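Local coordinates for protein TipC2 (Streptococcus intermedius B196, PDB 6DHX) that is an antitoxin that probably confers immunity by recognising an antibacterial toxin exported through the type VII secretion system, at residues Thr71-Ile77 and His157-Ile161. Sequence-based numbering, arbitrary orientation.
Sequences TGNYTKI and HYEKI
Y74 reaches from the strand to the helix with its ring lying over I161 and its hydroxyl against H157. The methyl CD1 of I161 sits over the centre of the ring, 3.8 Å from the centroid and only 7° off the normal, a CH-pi contact made squarely on one face. Beside it, I161 CG1 presses on the same face near the hydroxyl end, 3.5 Å from Y74 CE1. With CG1 of I161 anti to its carbonyl carbon and CD1 folded back at chi2, both carbons lie against the tyrosine face, and CG2 is turned to I77. At the far end of the ring, Y74 OH and H157 ND1 share a hydrogen bond of 2.7 Å in which either may be the donor. The hydroxyl arrives in the imidazole plane, at the ring edge, while the two ring planes stand 76° apart. Strand 74-82 belongs to a curved, mostly antiparallel sheet, and the long helix 151-173 packs across it, the two short segments crossing at -63°. Around this site strand 89-99 adds K96, which touches both Y74 and H157, and F94, which touches I161. K160 runs obliquely past the hydroxyl end of Y74, its CE 3.7 Å from Y74 CE2; its chain is extended up to a final bend at chi4 that leaves NZ in the neighbourhood of the poorly ordered T71. Further along the strand, I77 CG2 meets I161 CG2 at 3.9 Å, and I77 also touches K165 and V166, about one turn on in the same helix. Ahead of the strand, a type II' turn from T71 to Y74 is closed by Y74 N bonding to T71 O, with G72 taking the positive phi that the turn requires.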
loop_
_atom_site.group_PDB
_atom_site.type_symbol
_atom_site.label_atom_id
_atom_site.label_comp_id
_atom_site.label_asym_id
_atom_site.label_seq_id
_atom_site.Cartn_x
_atom_site.Cartn_y
_atom_site.Cartn_z
ATOM N N THR A 71 3.684 3.149 -14.419
ATOM C CA THR A 71 3.845 4.377 -15.186
ATOM C C THR A 71 5.156 5.071 -14.817
ATOM O O THR A 71 5.608 5.003 -13.668
ATOM C CB THR A 71 2.654 5.324 -14.922
ATOM O OG1 THR A 71 3.106 6.678 -14.823
ATOM C CG2 THR A 71 1.929 4.953 -13.603
ATOM N N GLY A 72 5.774 5.721 -15.809
ATOM C CA GLY A 72 6.862 6.653 -15.563
ATOM C C GLY A 72 7.966 6.127 -14.668
ATOM O O GLY A 72 8.579 5.105 -14.986
ATOM N N ASN A 73 8.233 6.798 -13.546
ATOM C CA ASN A 73 9.334 6.394 -12.682
ATOM C C ASN A 73 8.911 5.420 -11.583
ATOM O O ASN A 73 9.729 5.115 -10.699
ATOM C CB ASN A 73 10.002 7.619 -12.040
ATOM C CG ASN A 73 10.836 8.416 -13.028
ATOM O OD1 ASN A 73 10.684 9.634 -13.149
ATOM N ND2 ASN A 73 11.724 7.731 -13.741
ATOM N N TYR A 74 7.671 4.934 -11.593
ATOM C CA TYR A 74 7.223 4.056 -10.512
ATOM C C TYR A 74 7.741 2.646 -10.747
ATOM O O TYR A 74 7.543 2.064 -11.822
ATOM C CB TYR A 74 5.697 4.068 -10.390
ATOM C CG TYR A 74 5.180 5.429 -9.971
ATOM C CD1 TYR A 74 5.113 5.794 -8.623
ATOM C CD2 TYR A 74 4.795 6.369 -10.921
ATOM C CE1 TYR A 74 4.658 7.060 -8.240
ATOM C CE2 TYR A 74 4.336 7.626 -10.551
ATOM C CZ TYR A 74 4.263 7.966 -9.201
ATOM O OH TYR A 74 3.830 9.231 -8.829
ATOM N N THR A 75 8.398 2.092 -9.735
ATOM C CA THR A 75 9.111 0.830 -9.856
ATOM C C THR A 75 8.359 -0.333 -9.221
ATOM O O THR A 75 8.682 -1.495 -9.521
ATOM C CB THR A 75 10.506 0.947 -9.217
ATOM O OG1 THR A 75 10.375 1.329 -7.841
ATOM C CG2 THR A 75 11.321 1.999 -9.932
ATOM N N LYS A 76 7.408 -0.049 -8.329
ATOM C CA LYS A 76 6.704 -1.100 -7.604
ATOM C C LYS A 76 5.422 -0.531 -7.020
ATOM O O LYS A 76 5.414 0.578 -6.478
ATOM C CB LYS A 76 7.572 -1.675 -6.471
ATOM C CG LYS A 76 6.963 -2.875 -5.784
ATOM C CD LYS A 76 8.014 -3.566 -4.895
ATOM C CE LYS A 76 7.456 -4.862 -4.357
ATOM N NZ LYS A 76 8.471 -5.593 -3.494
ATOM N N ILE A 77 4.349 -1.310 -7.091
ATOM C CA ILE A 77 3.115 -0.999 -6.387
ATOM C C ILE A 77 2.597 -2.322 -5.855
ATOM O O ILE A 77 2.430 -3.275 -6.621
ATOM C CB ILE A 77 2.048 -0.328 -7.302
ATOM C CG1 ILE A 77 2.604 0.868 -8.083
ATOM C CG2 ILE A 77 0.788 0.055 -6.457
ATOM C CD1 ILE A 77 1.712 1.313 -9.280
ATOM N N HIS A 157 1.798 12.209 -5.178
ATOM C CA HIS A 157 2.126 10.808 -5.456
ATOM C C HIS A 157 1.090 9.876 -4.835
ATOM O O HIS A 157 0.624 8.918 -5.474
ATOM C CB HIS A 157 3.531 10.461 -4.927
ATOM C CG HIS A 157 4.645 11.103 -5.705
ATOM N ND1 HIS A 157 4.763 10.981 -7.070
ATOM C CD2 HIS A 157 5.681 11.880 -5.306
ATOM C CE1 HIS A 157 5.813 11.671 -7.486
ATOM N NE2 HIS A 157 6.396 12.218 -6.434
ATOM N N TYR A 158 0.701 10.163 -3.597
ATOM C CA TYR A 158 -0.318 9.363 -2.921
ATOM C C TYR A 158 -1.647 9.422 -3.677
ATOM O O TYR A 158 -2.291 8.393 -3.921
ATOM C CB TYR A 158 -0.484 9.875 -1.476
ATOM C CG TYR A 158 -1.563 9.105 -0.772
ATOM C CD1 TYR A 158 -1.248 7.935 -0.094
ATOM C CD2 TYR A 158 -2.886 9.530 -0.804
ATOM C CE1 TYR A 158 -2.219 7.191 0.546
ATOM C CE2 TYR A 158 -3.907 8.777 -0.175
ATOM C CZ TYR A 158 -3.546 7.609 0.510
ATOM O OH TYR A 158 -4.510 6.852 1.145
ATOM N N GLU A 159 -2.060 10.629 -4.080
ATOM C CA GLU A 159 -3.303 10.779 -4.836
ATOM C C GLU A 159 -3.232 9.992 -6.142
ATOM O O GLU A 159 -4.187 9.316 -6.522
ATOM C CB GLU A 159 -3.581 12.260 -5.104
ATOM C CG GLU A 159 -4.698 12.550 -6.115
ATOM C CD GLU A 159 -6.082 12.126 -5.638
ATOM O OE1 GLU A 159 -6.309 12.001 -4.410
ATOM O OE2 GLU A 159 -6.969 11.959 -6.510
ATOM N N LYS A 160 -2.098 10.070 -6.827
ATOM C CA LYS A 160 -1.977 9.430 -8.133
ATOM C C LYS A 160 -1.995 7.904 -8.036
ATOM O O LYS A 160 -2.654 7.230 -8.840
ATOM C CB LYS A 160 -0.685 9.905 -8.787
ATOM C CG LYS A 160 -0.506 9.364 -10.209
ATOM C CD LYS A 160 0.818 9.942 -10.757
ATOM C CE LYS A 160 1.286 9.196 -11.998
ATOM N NZ LYS A 160 0.239 9.176 -13.050
ATOM N N ILE A 161 -1.256 7.344 -7.083
ATOM C CA ILE A 161 -1.109 5.896 -7.021
ATOM C C ILE A 161 -2.147 5.263 -6.122
ATOM O O ILE A 161 -2.742 4.241 -6.493
ATOM C CB ILE A 161 0.311 5.507 -6.559
ATOM C CG1 ILE A 161 1.356 6.074 -7.533
ATOM C CG2 ILE A 161 0.404 3.952 -6.378
ATOM C CD1 ILE A 161 1.190 5.593 -9.002
#